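Side-chain contacts in tRNA (guanine(6)-N2)-methyltransferase (Thermus thermophilus, PDB 3TMA), which transfers a methyl group from S-adenosyl-L-methionine to N2 of guanosine 6 in tRNA(Phe), through a Rossmann-fold catalytic domain fused to a THUMP domain: residues G69-H74 with A218-S223; V207-P210 with T216-L219; R257-D262 with R268-V273. All coordinates share one frame; numbering follows the deposited sequence. Where two conformers were deposited one is given.

Contact 1 of 3, residues G69-H74 with A218-S223; sequences GLRLAH and ALEAAS
Arg71 lays its side chain along the carboxylate of Glu220, the two side by side and pointing opposite ways, so that the arginine meets its partner with its flank as well as its charged end. CD of Arg71 lies 3.5 Å from Glu220 OE2, and farther out Arg71 NH1 forms a salt bridge with Glu220 OE1 at 3.2 Å. Guanidinium and carboxylate are turned almost perpendicular, their planes 86° apart; this is not the coplanar, two-pronged pairing often seen between arginine and glutamate. Bends at chi2 (-98°) and chi3 carry the guanidinium past the acid to Ser223, about one helical turn farther on. There Ser223 OG sits at the edge of the group, near its plane. It is modelled as accepting from Arg71 NH2, though at an implausibly short 2.3 Å and with a second Ser223 conformer, so this bond is doubtful; the bond to Ser223 OG from Arg71 NH1, at 3.2 Å, is weak.

The contact is a charged and hydrogen-bonded link between two domains. The segment 69-74 belongs to the loop before strand 76-84, in the N-terminal, THUMP-containing part of the protein, whereas 218-223 lies on helix 216-225 of the methyltransferase domain. Glu220 is buried and shared: its OE1 also pairs with Arg177 NE, and its OE2 accepts a hydrogen bond from Gln193 NE2. Arg177 in turn donates to the carbonyl of Arg71. Two arginines thus converge on one acid, which would be expected to keep Glu220 ionised and to compensate its charge between the domains.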
loop_
_atom_site.group_PDB
_atom_site.type_symbol
_atom_site.label_atom_id
_atom_site.label_comp_id
_atom_site.label_asym_id
_atom_site.label_seq_id
_atom_site.Cartn_x
_atom_site.Cartn_y
_atom_site.Cartn_z
ATOM N N GLY A 69 3.676 8.745 -8.818
ATOM C CA GLY A 69 3.555 9.579 -7.621
ATOM C C GLY A 69 2.493 9.052 -6.658
ATOM O O GLY A 69 2.212 9.672 -5.599
ATOM N N LEU A 70 1.861 7.939 -7.034
ATOM C CA LEU A 70 0.768 7.361 -6.218
ATOM C C LEU A 70 1.321 6.875 -4.892
ATOM O O LEU A 70 2.349 6.213 -4.851
ATOM C CB LEU A 70 0.104 6.192 -6.957
ATOM C CG LEU A 70 -0.732 6.624 -8.154
ATOM C CD1 LEU A 70 -1.102 5.425 -9.058
ATOM C CD2 LEU A 70 -1.964 7.407 -7.693
ATOM N N ARG A 71 0.666 7.250 -3.804
ATOM C CA ARG A 71 1.100 6.833 -2.485
ATOM C C ARG A 71 0.338 5.619 -1.940
ATOM O O ARG A 71 0.716 5.082 -0.895
ATOM C CB ARG A 71 0.979 8.003 -1.511
ATOM C CG ARG A 71 1.849 9.184 -1.939
ATOM C CD ARG A 71 3.093 9.111 -1.149
ATOM N NE ARG A 71 3.511 10.443 -0.788
ATOM C CZ ARG A 71 4.487 10.723 0.059
ATOM N NH1 ARG A 71 5.091 9.759 0.741
ATOM N NH2 ARG A 71 4.816 11.994 0.256
ATOM N N LEU A 72 -0.722 5.183 -2.612
ATOM C CA LEU A 72 -1.397 3.979 -2.130
ATOM C C LEU A 72 -1.135 2.762 -3.023
ATOM O O LEU A 72 -1.780 1.738 -2.850
ATOM C CB LEU A 72 -2.898 4.228 -2.024
ATOM C CG LEU A 72 -3.220 5.223 -0.888
ATOM C CD1 LEU A 72 -4.544 5.944 -1.145
ATOM C CD2 LEU A 72 -3.223 4.467 0.448
ATOM N N ALA A 73 -0.208 2.869 -3.972
ATOM C CA ALA A 73 -0.012 1.758 -4.906
ATOM C C ALA A 73 1.252 0.977 -4.615
ATOM O O ALA A 73 2.274 1.548 -4.219
ATOM C CB ALA A 73 -0.004 2.261 -6.363
ATOM N N HIS A 74 1.197 -0.324 -4.853
ATOM C CA HIS A 74 2.410 -1.142 -4.814
ATOM C C HIS A 74 3.014 -1.248 -6.212
ATOM O O HIS A 74 4.108 -0.703 -6.450
ATOM C CB HIS A 74 2.115 -2.527 -4.251
ATOM C CG HIS A 74 1.778 -2.516 -2.801
ATOM N ND1 HIS A 74 2.610 -1.963 -1.847
ATOM C CD2 HIS A 74 0.713 -3.016 -2.132
ATOM C CE1 HIS A 74 2.072 -2.137 -0.653
ATOM N NE2 HIS A 74 0.894 -2.720 -0.808
ATOM N N ALA A 218 5.593 8.104 10.895
ATOM C CA ALA A 218 5.997 9.514 11.028
ATOM C C ALA A 218 6.522 10.111 9.715
ATOM O O ALA A 218 6.210 11.265 9.390
ATOM C CB ALA A 218 7.067 9.703 12.169
ATOM N N LEU A 219 7.334 9.343 8.980
ATOM C CA LEU A 219 7.935 9.848 7.762
ATOM C C LEU A 219 6.841 9.998 6.721
ATOM O O LEU A 219 6.861 10.965 5.959
ATOM C CB LEU A 219 9.023 8.854 7.243
ATOM C CG LEU A 219 10.207 8.619 8.214
ATOM C CD1 LEU A 219 11.035 7.370 7.818
ATOM C CD2 LEU A 219 11.108 9.846 8.246
ATOM N N GLU A 220 5.949 8.990 6.597
ATOM C CA GLU A 220 4.825 9.101 5.653
ATOM C C GLU A 220 3.954 10.339 5.924
ATOM O O GLU A 220 3.581 11.110 4.982
ATOM C CB GLU A 220 3.982 7.825 5.622
ATOM C CG GLU A 220 2.878 7.839 4.520
ATOM C CD GLU A 220 3.429 7.737 3.053
ATOM O OE1 GLU A 220 4.627 7.455 2.839
ATOM O OE2 GLU A 220 2.648 7.959 2.113
ATOM N N ALA A 221 3.644 10.549 7.201
ATOM C CA ALA A 221 2.865 11.707 7.610
ATOM C C ALA A 221 3.598 13.035 7.255
ATOM O O ALA A 221 2.997 13.970 6.709
ATOM C CB ALA A 221 2.616 11.643 9.133
ATOM N N ALA A 222 4.870 13.144 7.644
ATOM C CA ALA A 222 5.646 14.389 7.390
ATOM C C ALA A 222 5.762 14.664 5.902
ATOM O O ALA A 222 5.521 15.791 5.450
ATOM C CB ALA A 222 7.042 14.324 8.023
ATOM N N SER A 223 6.027 13.611 5.128
ATOM C CA SER A 223 6.222 13.746 3.691
ATOM C C SER A 223 4.916 14.182 3.018
ATOM O O SER A 223 4.931 14.950 2.070
ATOM C CB SER A 223 6.720 12.416 3.113
ATOM O OG SER A 223 6.587 12.369 1.700
#

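Contact 2 of 3, residues V207-P210 with T216-L219; sequences VLDP and TIAL
The carboxylate of Asp209 has Ile217 over one of its faces: CG2 of Ile217 stands above Asp209 CG at 3.9 Å, and CB of Ile217 comes within 3.4 Å of Asp209 OD2. CD1 of the same isoleucine reaches toward Asp209 OD1 on that face. Ala218 meets the group at its OD2 end. Its backbone N, 3.1 Å from Asp209 OD2, approaches from well out of the carboxylate plane, on the same side as Ile217, and its hydrogen bond is weak, bent to 127° at the hydrogen; the methyl of Ala218 lies beside the same oxygen at 3.8 Å.

Water 1 completes the crossing. It donates to Asp209 OD2 at 3.2 Å and accepts from Ile217 N at 3.0 Å, so two successive amides of the first helical turn are tied, one directly and one through water, to a single oxygen. Thr212 OG1, in the intervening loop, is also hydrogen-bonded to OD2. Asp209 can serve them all because its CG is anti to the backbone N (chi1 173°), which extends the carboxylate from the strand toward the helix.

Strand 207-209 and helix 216-225 open a beta-alpha-beta unit that continues into strand 231-235, and the sequence between them is the glycine-containing turn of the Rossmann-fold methyltransferases. Ser214, Gly215 and Thr216 probably bind S-adenosyl-L-methionine, as in related enzymes. An acid at the end of the strand therefore braces both the loop and the beginning of the helix. Its negative charge faces amides at the positive end of the helix dipole, an arrangement likely to stabilise the ionised form of the buried carboxylate.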
loop_
_atom_site.group_PDB
_atom_site.type_symbol
_atom_site.label_atom_id
_atom_site.label_comp_id
_atom_site.label_asym_id
_atom_site.label_seq_id
_atom_site.Cartn_x
_atom_site.Cartn_y
_atom_site.Cartn_z
ATOM N N VAL A 207 0.125 15.683 14.603
ATOM C CA VAL A 207 -0.055 14.231 14.397
ATOM C C VAL A 207 0.906 13.515 15.324
ATOM O O VAL A 207 2.068 13.974 15.457
ATOM C CB VAL A 207 0.323 13.836 12.943
ATOM C CG1 VAL A 207 0.340 12.273 12.780
ATOM C CG2 VAL A 207 -0.662 14.457 11.975
ATOM N N LEU A 208 0.449 12.437 15.982
ATOM C CA LEU A 208 1.354 11.634 16.825
ATOM C C LEU A 208 1.433 10.199 16.296
ATOM O O LEU A 208 0.399 9.575 16.024
ATOM C CB LEU A 208 0.891 11.609 18.289
ATOM C CG LEU A 208 1.495 10.532 19.221
ATOM C CD1 LEU A 208 3.004 10.830 19.502
ATOM C CD2 LEU A 208 0.659 10.472 20.545
ATOM N N ASP A 209 2.661 9.680 16.194
ATOM C CA ASP A 209 2.922 8.231 15.910
ATOM C C ASP A 209 3.460 7.549 17.204
ATOM O O ASP A 209 4.649 7.648 17.523
ATOM C CB ASP A 209 3.944 8.181 14.776
ATOM C CG ASP A 209 4.450 6.766 14.478
ATOM O OD1 ASP A 209 3.909 5.778 15.069
ATOM O OD2 ASP A 209 5.404 6.664 13.639
ATOM N N PRO A 210 2.577 6.907 17.996
ATOM C CA PRO A 210 3.005 6.529 19.350
ATOM C C PRO A 210 3.805 5.223 19.442
ATOM O O PRO A 210 4.401 4.950 20.499
ATOM C CB PRO A 210 1.677 6.434 20.118
ATOM C CG PRO A 210 0.657 5.945 19.056
ATOM C CD PRO A 210 1.146 6.618 17.753
ATOM N N THR A 216 8.414 4.650 10.062
ATOM C CA THR A 216 7.620 4.653 8.810
ATOM C C THR A 216 6.369 5.522 8.800
ATOM O O THR A 216 6.168 6.327 7.856
ATOM C CB THR A 216 7.233 3.240 8.371
ATOM O OG1 THR A 216 8.426 2.459 8.199
ATOM C CG2 THR A 216 6.455 3.288 7.036
ATOM N N ILE A 217 5.560 5.428 9.862
ATOM C CA ILE A 217 4.331 6.229 9.923
ATOM C C ILE A 217 4.624 7.741 10.044
ATOM O O ILE A 217 4.014 8.551 9.320
ATOM C CB ILE A 217 3.423 5.786 11.070
ATOM C CG1 ILE A 217 2.786 4.436 10.735
ATOM C CG2 ILE A 217 2.301 6.779 11.277
ATOM C CD1 ILE A 217 2.181 3.736 11.996
ATOM N N ALA A 218 5.593 8.104 10.895
ATOM C CA ALA A 218 5.997 9.514 11.028
ATOM C C ALA A 218 6.522 10.111 9.715
ATOM O O ALA A 218 6.210 11.265 9.390
ATOM C CB ALA A 218 7.067 9.703 12.169
ATOM N N LEU A 219 7.334 9.343 8.980
ATOM C CA LEU A 219 7.935 9.848 7.762
ATOM C C LEU A 219 6.841 9.998 6.721
ATOM O O LEU A 219 6.861 10.965 5.959
ATOM C CB LEU A 219 9.023 8.854 7.243
ATOM C CG LEU A 219 10.207 8.619 8.214
ATOM C CD1 LEU A 219 11.035 7.370 7.818
ATOM C CD2 LEU A 219 11.108 9.846 8.246
HETATM O O HOH W 1 6.163 3.866 12.321
#

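Contact 3 of 3, residues R257-D262 with R268-V273; sequences RFLRAD and RFFPEV
Ala261 lies over the Phe269 ring in a CH-pi contact: its CA is 3.9 Å from the ring centroid and only 3° off the normal, directly above the centre. CB of Ala261 leans over the same face toward Phe269 CG, while CB of Arg268 comes against the opposite face near the rim, so the ring is held between Ala261, just beyond the strand, and Arg268, its own neighbour in the chain. Asp262 N also comes near, obliquely, 3.5 Å from Phe269 CE2.

Apolar packing continues on Phe270. CE1 of Phe270 touches Leu259 CD2, and CE2 touches Ala261 CB, each at 3.7 Å; Leu259 and Phe270 lie antiparallel, each reaching past the other. Both phenylalanines have CG anti to the carbonyl carbon, yet the turn of the backbone sends the second ring inward, where Leu208 and Tyr232 also pack on it.

The contact lies at one edge of the methyltransferase sheet. Strand 257-260 is its outermost strand on this side, and 268-273 is part of the connection that passes strands 231-235 and 207-209 to reach strand 275-278, giving the 3-2-1-4-5-7-6 order of Rossmann-fold methyltransferases. Asp262, just past the strand, probably binds S-adenosyl-L-methionine, as in related enzymes; its OD1 accepts a hydrogen bond from Arg264 N.

Polar linkage runs through water 2, which accepts from Arg257 NE at 2.8 Å and donates to Phe269 O at the same distance. The water lies in the guanidinium plane, at its edge, and Leu259 CD1 rests 3.6 Å above one face of that group.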
loop_
_atom_site.group_PDB
_atom_site.type_symbol
_atom_site.label_atom_id
_atom_site.label_comp_id
_atom_site.label_asym_id
_atom_site.label_seq_id
_atom_site.Cartn_x
_atom_site.Cartn_y
_atom_site.Cartn_z
ATOM N N ARG A 257 9.609 15.326 15.603
ATOM C CA ARG A 257 10.160 15.255 16.951
ATOM C C ARG A 257 10.103 13.814 17.366
ATOM O O ARG A 257 9.013 13.322 17.748
ATOM C CB ARG A 257 9.322 16.110 17.904
ATOM C CG ARG A 257 9.752 16.046 19.412
ATOM C CD ARG A 257 9.089 17.198 20.247
ATOM N NE ARG A 257 9.214 17.012 21.700
ATOM C CZ ARG A 257 10.301 17.375 22.389
ATOM N NH1 ARG A 257 11.350 17.900 21.758
ATOM N NH2 ARG A 257 10.362 17.180 23.699
ATOM N N PHE A 258 11.239 13.119 17.268
ATOM C CA PHE A 258 11.335 11.723 17.738
ATOM C C PHE A 258 11.780 11.716 19.206
ATOM O O PHE A 258 12.796 12.307 19.557
ATOM C CB PHE A 258 12.359 10.897 16.944
ATOM C CG PHE A 258 11.954 10.619 15.498
ATOM C CD1 PHE A 258 11.084 9.587 15.196
ATOM C CD2 PHE A 258 12.479 11.381 14.465
ATOM C CE1 PHE A 258 10.711 9.303 13.868
ATOM C CE2 PHE A 258 12.108 11.135 13.126
ATOM C CZ PHE A 258 11.220 10.110 12.827
ATOM N N LEU A 259 11.104 10.931 20.025
ATOM C CA LEU A 259 11.354 10.971 21.460
ATOM C C LEU A 259 11.296 9.561 22.028
ATOM O O LEU A 259 10.472 8.744 21.604
ATOM C CB LEU A 259 10.258 11.835 22.087
ATOM C CG LEU A 259 10.448 12.830 23.217
ATOM C CD1 LEU A 259 11.628 13.845 22.999
ATOM C CD2 LEU A 259 9.100 13.539 23.451
ATOM N N ARG A 260 12.188 9.247 22.968
ATOM C CA ARG A 260 12.081 7.997 23.694
ATOM C C ARG A 260 10.877 8.124 24.627
ATOM O O ARG A 260 10.816 9.041 25.433
ATOM C CB ARG A 260 13.364 7.708 24.485
ATOM C CG ARG A 260 13.276 6.397 25.289
ATOM C CD ARG A 260 14.336 6.329 26.425
ATOM N NE ARG A 260 13.867 5.546 27.582
ATOM C CZ ARG A 260 13.937 4.215 27.679
ATOM N NH1 ARG A 260 13.482 3.604 28.765
ATOM N NH2 ARG A 260 14.454 3.490 26.693
ATOM N N ALA A 261 9.904 7.227 24.492
ATOM C CA ALA A 261 8.589 7.447 25.095
ATOM C C ALA A 261 7.864 6.116 25.286
ATOM O O ALA A 261 7.832 5.272 24.375
ATOM C CB ALA A 261 7.767 8.347 24.223
ATOM N N ASP A 262 7.203 5.980 26.429
ATOM C CA ASP A 262 6.434 4.781 26.728
ATOM C C ASP A 262 4.993 5.069 26.325
ATOM O O ASP A 262 4.380 5.985 26.863
ATOM C CB ASP A 262 6.514 4.493 28.236
ATOM C CG ASP A 262 5.990 3.103 28.600
ATOM O OD1 ASP A 262 5.084 2.576 27.913
ATOM O OD2 ASP A 262 6.496 2.528 29.585
ATOM N N ARG A 268 3.102 11.831 29.629
ATOM C CA ARG A 268 4.395 12.176 30.244
ATOM C C ARG A 268 5.335 12.785 29.180
ATOM O O ARG A 268 6.358 13.398 29.508
ATOM C CB ARG A 268 5.067 10.931 30.853
ATOM C CG ARG A 268 4.419 10.365 32.133
ATOM C CD ARG A 268 5.197 9.173 32.721
ATOM N NE ARG A 268 4.420 8.422 33.705
ATOM C CZ ARG A 268 4.857 7.351 34.371
ATOM N NH1 ARG A 268 6.088 6.886 34.188
ATOM N NH2 ARG A 268 4.073 6.763 35.259
ATOM N N PHE A 269 4.998 12.603 27.908
ATOM C CA PHE A 269 5.944 12.850 26.798
ATOM C C PHE A 269 5.440 13.770 25.684
ATOM O O PHE A 269 6.241 14.446 25.026
ATOM C CB PHE A 269 6.344 11.511 26.161
ATOM C CG PHE A 269 6.994 10.566 27.124
ATOM C CD1 PHE A 269 8.325 10.757 27.511
ATOM C CD2 PHE A 269 6.268 9.537 27.709
ATOM C CE1 PHE A 269 8.935 9.899 28.441
ATOM C CE2 PHE A 269 6.873 8.669 28.648
ATOM C CZ PHE A 269 8.196 8.853 29.008
ATOM N N PHE A 270 4.134 13.730 25.409
ATOM C CA PHE A 270 3.580 14.463 24.261
ATOM C C PHE A 270 2.469 15.407 24.664
ATOM O O PHE A 270 1.672 15.068 25.532
ATOM C CB PHE A 270 3.041 13.454 23.192
ATOM C CG PHE A 270 4.123 12.530 22.654
ATOM C CD1 PHE A 270 5.188 13.063 21.905
ATOM C CD2 PHE A 270 4.142 11.180 22.994
ATOM C CE1 PHE A 270 6.228 12.255 21.439
ATOM C CE2 PHE A 270 5.159 10.324 22.491
ATOM C CZ PHE A 270 6.218 10.882 21.715
ATOM N N PRO A 271 2.301 16.500 23.913
ATOM C CA PRO A 271 1.214 17.442 24.144
ATOM C C PRO A 271 -0.053 17.007 23.405
ATOM O O PRO A 271 -0.056 15.965 22.699
ATOM C CB PRO A 271 1.764 18.744 23.547
ATOM C CG PRO A 271 2.556 18.282 22.376
ATOM C CD PRO A 271 3.193 16.950 22.814
ATOM N N GLU A 272 -1.116 17.798 23.523
ATOM C CA GLU A 272 -2.339 17.498 22.762
ATOM C C GLU A 272 -2.014 17.468 21.244
ATOM O O GLU A 272 -1.169 18.249 20.774
ATOM C CB GLU A 272 -3.379 18.575 23.003
ATOM C CG GLU A 272 -4.653 18.387 22.159
ATOM C CD GLU A 272 -5.680 19.476 22.436
ATOM O OE1 GLU A 272 -5.591 20.579 21.818
ATOM O OE2 GLU A 272 -6.553 19.231 23.295
ATOM N N VAL A 273 -2.706 16.611 20.500
ATOM C CA VAL A 273 -2.571 16.543 19.047
ATOM C C VAL A 273 -3.967 16.392 18.412
ATOM O O VAL A 273 -4.967 16.286 19.137
ATOM C CB VAL A 273 -1.662 15.329 18.586
ATOM C CG1 VAL A 273 -0.234 15.471 19.079
ATOM C CG2 VAL A 273 -2.274 14.004 18.998
HETATM O O HOH W 2 6.781 16.359 23.014
#

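How the contacts relate
From the N terminus, the chain first supplies the loop 69-74, then runs through the rest of the THUMP region and into the methyltransferase before helix 216-225 closes contact 1, the long-range interdomain link. Contact 2 falls wholly within that span and ends on the same helix, closing a short loop between strand 207-209 and the helix start; Ala218 and Leu219 belong to both. Contact 3 follows in series, closing another short loop where the chain leaves the sheet edge. Packing joins the neighbours: Leu208 CD1 meets Phe270 CD2 at 3.7 Å, and Ala218 CB meets Phe258 CE1 at 4.0 Å. Helix 216-225 thus faces the THUMP side through contact 1 and the sheet through contact 2.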